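Local coordinates for protein probable fumarate reductase Ifc3 (Shewanella frigidimarina, PDB 1QO8) that reduces fumarate to succinate in an essentially one-way reaction, carrying one FAD and four covalently bound c-type hemes per subunit, at residues V381-D386 and W413-N418; L436-T441 and P488-K493. All blocks are in the same frame, centred on the assembly; numbering follows the deposited sequence.

Overall arrangement
Both contacts belong to one mixed beta-sheet in the flavoprotein part of the chain, and they illustrate how a sheet is assembled from strands far apart in sequence. In chain order contact 1 (381-386 with 413-418) closes before contact 2 (436-441 with 488-493) opens, yet their centres lie only about 9 Å apart. Strand 412-417 of contact 1 lies next to strand 489-505 of contact 2, which pairs on its other edge with strand 437-439. A probable hydrogen bond from Ile414 N to Val492 O, 2.8 Å, helps join them. These strands probably belong to the mobile capping (clamp) domain of this family, seen here in an open conformation.

Contact 1: residues V381-D386 and W413-N418; sequences VMVNKD and WIIFDN
Val381, Met382 and Val383 pair with Ile415, Ile414 and Trp413 as an antiparallel beta ladder within the mixed sheet of the flavoprotein region. The backbone bonds come in two reciprocal sets. Val381 and Ile415 form one hydrogen-bonded pair, with Ile415 N 2.7 Å from Val381 O; Val383 and Trp413 form the other, in which the bond from Trp413 N to Val383 O is nearly straight at 176°. Between them Met382 and Ile414 make a non-hydrogen-bonded pair, where Met382 CA approaches Trp413 O at 3.3 Å in a CA-H...O contact.

Apolar packing divides between the two faces. On the face of the valines, Val383 CG1 lies 3.7 Å from Ile415 CD1, the two side chains meeting at about a right angle, while Val381 CB rests against Ile415 CG2. Tyr463 and Thr459 of helix 453-469 cover this face at Val381 and Val383. On the other face the touch is lighter: Met382 CG meets Ile414 CG1 at 4.1 Å, and with CG anti to the backbone N (chi1 -170°) the thioether is carried away from the neighbouring strand. Ile414 lies about 8 Å, side chain to side chain, from Glu373 and His360, residues that probably bind succinate.

Polar contacts gather at Asn384 and Lys385, next to Trp413. Asn384 OD1 accepts from the backbone N of Asn388, and Asn384 O sits in the plane of the Trp413 ring, at its edge, 3.6 Å from CD1. Next to it, also at the edge, a water accepts from Trp413 NE1 at 2.9 Å and donates to Lys385 O.

Contact 2: residues L436-T441 and P488-K493; sequences LYKGDT and PYYAVK
Leu436 packs against Tyr490 and Val492, and these buried side chains are the close-fitting part of the contact. Leu436 CD1 approaches Tyr490 CD1 to 3.5 Å, the leucine crossing the tyrosine at a slant, and Leu436 CD2 lies 4.1 Å from Val492 CG2. Tyr421 stacks on the Tyr490 ring, adding to its packing.

The backbones themselves are joined by four hydrogen bonds, two between Tyr437 and Ala491 and two between Gly439 and Tyr489. The shortest runs from Tyr437 N to Ala491 O at 2.7 Å. Lys438 CA also comes within 3.1 Å of Tyr489 O as a CA-H...O contact.

Lys438, Asp440 and Thr441 form the solvent side. The methylenes of Lys438 still run alongside Tyr490: chi1 of 55° and a bend at chi3 (70°) bring CE to the ring edge, 3.5 Å from Tyr490 CE1, before the ammonium group reaches a salt bridge with Asp431. Packing is looser at Asp440, whose OD1 comes no nearer than 4.3 Å to Pro488 CB. Strand 437-439 leads through a two-residue turn, Asp440 and Thr441, into helix 442-448, where Thr441 is the N-cap and Leu445 packs on Tyr437, Tyr489 and Ala491. The result is antiparallel strands with a helix packed on one face, in what is probably the capping (clamp) domain of the fumarate reductase/succinate dehydrogenase flavoproteins.

Contact 1: residues V381-D386 and W413-N418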
ATOM      1  N   VAL A 381      27.990  22.133 -12.400  1.00 35.81           N
ATOM      2  CA  VAL A 381      28.376  21.643 -11.122  1.00 40.32           C
ATOM      3  C   VAL A 381      27.145  21.623 -10.163  1.00 40.90           C
ATOM      4  O   VAL A 381      26.290  22.475 -10.341  1.00 38.76           O
ATOM      5  CB  VAL A 381      29.425  22.625 -10.567  1.00 37.66           C
ATOM      6  CG1 VAL A 381      29.856  22.386  -9.124  1.00 37.47           C
ATOM      7  CG2 VAL A 381      30.673  22.556 -11.474  1.00 42.14           C
ATOM      8  N   MET A 382      27.168  20.690  -9.197  1.00 41.49           N
ATOM      9  CA  MET A 382      26.125  20.615  -8.183  1.00 42.70           C
ATOM     10  C   MET A 382      26.760  20.711  -6.808  1.00 42.33           C
ATOM     11  O   MET A 382      27.675  19.958  -6.513  1.00 39.78           O
ATOM     12  CB  MET A 382      25.296  19.328  -8.338  1.00 41.82           C
ATOM     13  CG  MET A 382      24.032  19.346  -7.432  1.00 40.35           C
ATOM     14  SD  MET A 382      22.943  17.963  -7.854  1.00 40.10           S
ATOM     15  CE  MET A 382      24.003  16.546  -7.640  1.00 40.19           C
ATOM     16  N   VAL A 383      26.209  21.646  -6.049  1.00 37.40           N
ATOM     17  CA  VAL A 383      26.738  22.070  -4.766  1.00 41.61           C
ATOM     18  C   VAL A 383      25.603  22.092  -3.711  1.00 43.10           C
ATOM     19  O   VAL A 383      24.410  22.259  -4.059  1.00 40.96           O
ATOM     20  CB  VAL A 383      27.337  23.412  -5.166  1.00 44.20           C
ATOM     21  CG1 VAL A 383      26.814  24.668  -4.573  1.00 42.42           C
ATOM     22  CG2 VAL A 383      28.854  23.359  -5.326  1.00 43.08           C
ATOM     23  N   ASN A 384      25.961  21.845  -2.466  1.00 42.09           N
ATOM     24  CA  ASN A 384      24.901  21.809  -1.429  1.00 44.70           C
ATOM     25  C   ASN A 384      24.633  23.221  -0.943  1.00 45.23           C
ATOM     26  O   ASN A 384      25.199  24.171  -1.536  1.00 42.90           O
ATOM     27  CB  ASN A 384      25.283  20.842  -0.325  1.00 41.98           C
ATOM     28  CG  ASN A 384      26.469  21.303   0.491  1.00 47.81           C
ATOM     29  OD1 ASN A 384      26.991  22.443   0.414  1.00 45.37           O
ATOM     30  ND2 ASN A 384      26.847  20.315   1.300  1.00 47.00           N
ATOM     31  N   LYS A 385      23.768  23.408   0.050  1.00 44.83           N
ATOM     32  CA  LYS A 385      23.470  24.763   0.550  1.00 46.47           C
ATOM     33  C   LYS A 385      24.652  25.583   1.025  1.00 45.47           C
ATOM     34  O   LYS A 385      24.611  26.830   1.099  1.00 43.61           O
ATOM     35  CB  LYS A 385      22.476  24.563   1.735  1.00 50.85           C
ATOM     36  CG  LYS A 385      22.683  25.413   2.959  1.00 55.71           C
ATOM     37  CD  LYS A 385      21.782  25.101   4.144  1.00 60.56           C
ATOM     38  CE  LYS A 385      22.163  26.019   5.314  1.00 63.34           C
ATOM     39  NZ  LYS A 385      23.413  25.454   5.974  1.00 65.85           N
ATOM     40  N   ASP A 386      25.724  24.995   1.499  1.00 45.41           N
ATOM     41  CA  ASP A 386      26.973  25.620   1.847  1.00 50.56           C
ATOM     42  C   ASP A 386      27.861  25.985   0.645  1.00 50.04           C
ATOM     43  O   ASP A 386      28.726  26.879   0.785  1.00 52.11           O
ATOM     44  CB  ASP A 386      27.823  24.723   2.771  1.00 50.56           C
ATOM     45  CG  ASP A 386      27.089  24.494   4.100  1.00 56.23           C
ATOM     46  OD1 ASP A 386      26.344  25.373   4.563  1.00 55.51           O
ATOM     47  OD2 ASP A 386      27.260  23.377   4.658  1.00 59.99           O
ATOM     48  N   TRP A 413      22.110  23.086  -5.284  1.00 40.50           N
ATOM     49  CA  TRP A 413      22.169  24.112  -6.325  1.00 37.71           C
ATOM     50  C   TRP A 413      22.842  23.604  -7.594  1.00 39.21           C
ATOM     51  O   TRP A 413      23.956  23.034  -7.564  1.00 39.91           O
ATOM     52  CB  TRP A 413      23.001  25.241  -5.720  1.00 38.98           C
ATOM     53  CG  TRP A 413      22.384  26.031  -4.613  1.00 42.24           C
ATOM     54  CD1 TRP A 413      22.732  26.023  -3.306  1.00 40.93           C
ATOM     55  CD2 TRP A 413      21.368  27.051  -4.753  1.00 40.28           C
ATOM     56  NE1 TRP A 413      21.949  26.916  -2.624  1.00 41.72           N
ATOM     57  CE2 TRP A 413      21.136  27.577  -3.484  1.00 41.70           C
ATOM     58  CE3 TRP A 413      20.701  27.589  -5.828  1.00 40.92           C
ATOM     59  CZ2 TRP A 413      20.197  28.599  -3.229  1.00 42.35           C
ATOM     60  CZ3 TRP A 413      19.765  28.600  -5.627  1.00 40.73           C
ATOM     61  CH2 TRP A 413      19.514  29.079  -4.309  1.00 42.29           C
ATOM     62  N   ILE A 414      22.289  23.873  -8.772  1.00 37.70           N
ATOM     63  CA  ILE A 414      23.065  23.563  -9.971  1.00 38.17           C
ATOM     64  C   ILE A 414      23.666  24.863 -10.531  1.00 40.29           C
ATOM     65  O   ILE A 414      22.878  25.813 -10.637  1.00 37.98           O
ATOM     66  CB  ILE A 414      22.264  22.773 -10.985  1.00 36.96           C
ATOM     67  CG1 ILE A 414      22.101  21.346 -10.420  1.00 40.12           C
ATOM     68  CG2 ILE A 414      22.915  22.780 -12.355  1.00 37.40           C
ATOM     69  CD1 ILE A 414      21.127  20.484 -11.171  1.00 40.57           C
ATOM     70  N   ILE A 415      24.977  24.837 -10.753  1.00 39.81           N
ATOM     71  CA  ILE A 415      25.829  26.056 -10.861  1.00 40.32           C
ATOM     72  C   ILE A 415      26.661  26.064 -12.131  1.00 38.53           C
ATOM     73  O   ILE A 415      26.876  24.943 -12.571  1.00 35.20           O
ATOM     74  CB  ILE A 415      26.682  26.018  -9.612  1.00 41.45           C
ATOM     75  CG1 ILE A 415      25.863  27.016  -8.791  1.00 37.76           C
ATOM     76  CG2 ILE A 415      28.157  26.077  -9.228  1.00 37.48           C
ATOM     77  CD1 ILE A 415      25.472  26.322  -7.547  1.00 39.26           C
ATOM     78  N   PHE A 416      26.815  27.226 -12.772  1.00 38.18           N
ATOM     79  CA  PHE A 416      27.511  27.223 -14.057  1.00 40.34           C
ATOM     80  C   PHE A 416      27.905  28.667 -14.358  1.00 40.67           C
ATOM     81  O   PHE A 416      27.450  29.552 -13.615  1.00 41.25           O
ATOM     82  CB  PHE A 416      26.806  26.542 -15.220  1.00 40.68           C
ATOM     83  CG  PHE A 416      25.385  27.053 -15.343  1.00 41.23           C
ATOM     84  CD1 PHE A 416      25.111  28.242 -16.008  1.00 39.77           C
ATOM     85  CD2 PHE A 416      24.352  26.347 -14.682  1.00 41.26           C
ATOM     86  CE1 PHE A 416      23.757  28.648 -16.077  1.00 41.72           C
ATOM     87  CE2 PHE A 416      23.016  26.764 -14.777  1.00 39.27           C
ATOM     88  CZ  PHE A 416      22.726  27.928 -15.457  1.00 39.33           C
ATOM     89  N   ASP A 417      28.750  28.889 -15.396  1.00 39.88           N
ATOM     90  CA  ASP A 417      29.126  30.318 -15.603  1.00 41.17           C
ATOM     91  C   ASP A 417      28.593  30.686 -16.952  1.00 39.92           C
ATOM     92  O   ASP A 417      27.867  29.851 -17.542  1.00 37.87           O
ATOM     93  CB  ASP A 417      30.660  30.420 -15.473  1.00 42.21           C
ATOM     94  CG  ASP A 417      31.404  29.867 -16.681  1.00 43.07           C
ATOM     95  OD1 ASP A 417      30.887  29.096 -17.542  1.00 40.77           O
ATOM     96  OD2 ASP A 417      32.620  30.218 -16.795  1.00 46.93           O
ATOM     97  N   ASN A 418      28.904  31.804 -17.584  1.00 43.96           N
ATOM     98  CA  ASN A 418      28.463  32.289 -18.895  1.00 40.43           C
ATOM     99  C   ASN A 418      28.822  31.428 -20.035  1.00 39.89           C
ATOM    100  O   ASN A 418      28.174  31.499 -21.091  1.00 39.09           O
ATOM    101  CB  ASN A 418      28.988  33.725 -19.180  1.00 48.49           C
ATOM    102  CG  ASN A 418      28.695  34.462 -20.464  1.00 54.23           C
ATOM    103  OD1 ASN A 418      28.620  35.661 -20.748  1.00 52.47           O
ATOM    104  ND2 ASN A 418      28.394  33.873 -21.635  1.00 55.56           N
TER
HETATM  105  O   HOH W   1      22.213  27.963   0.102  1.00 45.81           O

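Contact 2: residues L436-T441 and P488-K493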
ATOM      1  N   LEU A 436      16.911  31.377 -12.381  1.00 42.85           N
ATOM      2  CA  LEU A 436      18.377  31.447 -12.064  1.00 41.34           C
ATOM      3  C   LEU A 436      18.705  32.564 -11.119  1.00 42.26           C
ATOM      4  O   LEU A 436      18.384  33.744 -11.436  1.00 44.58           O
ATOM      5  CB  LEU A 436      19.135  31.730 -13.371  1.00 38.41           C
ATOM      6  CG  LEU A 436      18.913  30.710 -14.479  1.00 38.91           C
ATOM      7  CD1 LEU A 436      19.937  31.006 -15.553  1.00 38.61           C
ATOM      8  CD2 LEU A 436      18.898  29.278 -13.877  1.00 36.27           C
ATOM      9  N   TYR A 437      19.413  32.284 -10.037  1.00 41.48           N
ATOM     10  CA  TYR A 437      20.130  33.307  -9.295  1.00 43.56           C
ATOM     11  C   TYR A 437      21.415  33.682 -10.053  1.00 46.36           C
ATOM     12  O   TYR A 437      21.942  32.814 -10.765  1.00 41.89           O
ATOM     13  CB  TYR A 437      20.555  32.742  -7.935  1.00 44.00           C
ATOM     14  CG  TYR A 437      19.367  32.554  -6.988  1.00 46.07           C
ATOM     15  CD1 TYR A 437      18.405  31.597  -7.184  1.00 45.55           C
ATOM     16  CD2 TYR A 437      19.282  33.376  -5.859  1.00 49.17           C
ATOM     17  CE1 TYR A 437      17.343  31.419  -6.297  1.00 51.25           C
ATOM     18  CE2 TYR A 437      18.225  33.242  -4.957  1.00 52.14           C
ATOM     19  CZ  TYR A 437      17.274  32.281  -5.198  1.00 54.53           C
ATOM     20  OH  TYR A 437      16.237  32.171  -4.280  1.00 60.44           O
ATOM     21  N   LYS A 438      21.921  34.902  -9.893  1.00 46.67           N
ATOM     22  CA  LYS A 438      23.127  35.217 -10.665  1.00 51.45           C
ATOM     23  C   LYS A 438      23.997  36.220  -9.941  1.00 52.29           C
ATOM     24  O   LYS A 438      23.508  36.842  -9.025  1.00 54.73           O
ATOM     25  CB  LYS A 438      22.869  35.709 -12.064  1.00 54.01           C
ATOM     26  CG  LYS A 438      21.971  36.895 -12.221  1.00 57.53           C
ATOM     27  CD  LYS A 438      21.533  37.024 -13.697  1.00 62.04           C
ATOM     28  CE  LYS A 438      20.567  35.888 -14.048  1.00 63.00           C
ATOM     29  NZ  LYS A 438      19.456  36.341 -14.942  1.00 62.78           N
ATOM     30  N   GLY A 439      25.283  36.199 -10.225  1.00 52.75           N
ATOM     31  CA  GLY A 439      26.206  37.104  -9.500  1.00 54.05           C
ATOM     32  C   GLY A 439      27.227  37.489 -10.616  1.00 55.25           C
ATOM     33  O   GLY A 439      27.596  36.654 -11.448  1.00 50.47           O
ATOM     34  N   ASP A 440      27.637  38.764 -10.547  1.00 53.77           N
ATOM     35  CA  ASP A 440      28.771  39.158 -11.367  1.00 56.15           C
ATOM     36  C   ASP A 440      30.026  38.436 -10.964  1.00 53.62           C
ATOM     37  O   ASP A 440      30.881  38.317 -11.819  1.00 51.29           O
ATOM     38  CB  ASP A 440      28.978  40.694 -11.430  1.00 61.81           C
ATOM     39  CG  ASP A 440      27.920  41.211 -12.416  1.00 68.18           C
ATOM     40  OD1 ASP A 440      26.995  40.495 -12.868  1.00 70.14           O
ATOM     41  OD2 ASP A 440      27.970  42.399 -12.802  1.00 72.82           O
ATOM     42  N   THR A 441      30.209  38.093  -9.684  1.00 54.23           N
ATOM     43  CA  THR A 441      31.359  37.354  -9.220  1.00 54.24           C
ATOM     44  C   THR A 441      30.825  36.129  -8.437  1.00 53.61           C
ATOM     45  O   THR A 441      29.624  36.065  -8.121  1.00 47.30           O
ATOM     46  CB  THR A 441      32.226  38.205  -8.272  1.00 56.10           C
ATOM     47  OG1 THR A 441      31.474  38.348  -7.077  1.00 56.65           O
ATOM     48  CG2 THR A 441      32.497  39.650  -8.734  1.00 56.56           C
ATOM     49  N   PRO A 488      28.568  36.136 -16.085  1.00 50.18           N
ATOM     50  CA  PRO A 488      27.981  36.156 -14.774  1.00 49.27           C
ATOM     51  C   PRO A 488      28.059  34.676 -14.318  1.00 46.81           C
ATOM     52  O   PRO A 488      28.195  33.793 -15.164  1.00 45.13           O
ATOM     53  CB  PRO A 488      26.557  36.642 -14.768  1.00 50.74           C
ATOM     54  CG  PRO A 488      26.275  37.103 -16.145  1.00 51.15           C
ATOM     55  CD  PRO A 488      27.493  36.720 -16.917  1.00 50.67           C
ATOM     56  N   TYR A 489      27.914  34.399 -13.046  1.00 44.27           N
ATOM     57  CA  TYR A 489      27.782  33.051 -12.527  1.00 46.71           C
ATOM     58  C   TYR A 489      26.321  32.808 -12.097  1.00 48.47           C
ATOM     59  O   TYR A 489      25.672  33.757 -11.693  1.00 49.23           O
ATOM     60  CB  TYR A 489      28.724  32.802 -11.350  1.00 46.77           C
ATOM     61  CG  TYR A 489      30.183  33.092 -11.762  1.00 46.05           C
ATOM     62  CD1 TYR A 489      30.680  34.367 -11.668  1.00 47.99           C
ATOM     63  CD2 TYR A 489      30.969  32.109 -12.272  1.00 46.58           C
ATOM     64  CE1 TYR A 489      32.007  34.613 -12.080  1.00 50.73           C
ATOM     65  CE2 TYR A 489      32.285  32.322 -12.652  1.00 49.85           C
ATOM     66  CZ  TYR A 489      32.787  33.605 -12.544  1.00 49.83           C
ATOM     67  OH  TYR A 489      34.084  33.817 -12.964  1.00 53.25           O
ATOM     68  N   TYR A 490      25.832  31.585 -12.296  1.00 45.99           N
ATOM     69  CA  TYR A 490      24.417  31.300 -12.177  1.00 43.91           C
ATOM     70  C   TYR A 490      24.151  30.138 -11.222  1.00 43.63           C
ATOM     71  O   TYR A 490      25.016  29.266 -11.148  1.00 38.79           O
ATOM     72  CB  TYR A 490      23.885  30.821 -13.535  1.00 44.32           C
ATOM     73  CG  TYR A 490      23.879  31.940 -14.558  1.00 48.54           C
ATOM     74  CD1 TYR A 490      22.834  32.840 -14.699  1.00 50.00           C
ATOM     75  CD2 TYR A 490      25.012  32.082 -15.380  1.00 51.93           C
ATOM     76  CE1 TYR A 490      22.906  33.859 -15.653  1.00 53.47           C
ATOM     77  CE2 TYR A 490      25.093  33.063 -16.342  1.00 54.62           C
ATOM     78  CZ  TYR A 490      24.022  33.935 -16.465  1.00 54.90           C
ATOM     79  OH  TYR A 490      24.120  34.915 -17.423  1.00 59.34           O
ATOM     80  N   ALA A 491      22.943  30.127 -10.629  1.00 42.06           N
ATOM     81  CA  ALA A 491      22.513  28.918  -9.909  1.00 41.25           C
ATOM     82  C   ALA A 491      20.986  28.690  -9.976  1.00 41.74           C
ATOM     83  O   ALA A 491      20.215  29.662  -9.929  1.00 37.13           O
ATOM     84  CB  ALA A 491      22.873  29.046  -8.443  1.00 40.82           C
ATOM     85  N   VAL A 492      20.595  27.406  -9.957  1.00 39.58           N
ATOM     86  CA  VAL A 492      19.204  27.068  -9.860  1.00 42.54           C
ATOM     87  C   VAL A 492      18.994  26.135  -8.622  1.00 41.35           C
ATOM     88  O   VAL A 492      19.788  25.187  -8.484  1.00 37.70           O
ATOM     89  CB  VAL A 492      18.579  26.080 -10.828  1.00 46.46           C
ATOM     90  CG1 VAL A 492      17.115  26.441 -11.097  1.00 43.43           C
ATOM     91  CG2 VAL A 492      19.435  25.644 -11.967  1.00 44.31           C
ATOM     92  N   LYS A 493      17.944  26.409  -7.852  1.00 40.84           N
ATOM     93  CA  LYS A 493      17.737  25.570  -6.663  1.00 40.94           C
ATOM     94  C   LYS A 493      16.922  24.331  -6.961  1.00 39.32           C
ATOM     95  O   LYS A 493      15.905  24.445  -7.645  1.00 36.36           O
ATOM     96  CB  LYS A 493      17.088  26.430  -5.578  1.00 43.47           C
ATOM     97  CG  LYS A 493      16.971  25.745  -4.206  1.00 47.06           C
ATOM     98  CD  LYS A 493      16.371  26.877  -3.323  1.00 48.75           C
ATOM     99  CE  LYS A 493      16.439  26.683  -1.859  1.00 52.77           C
ATOM    100  NZ  LYS A 493      15.763  27.894  -1.182  1.00 55.01           N
TER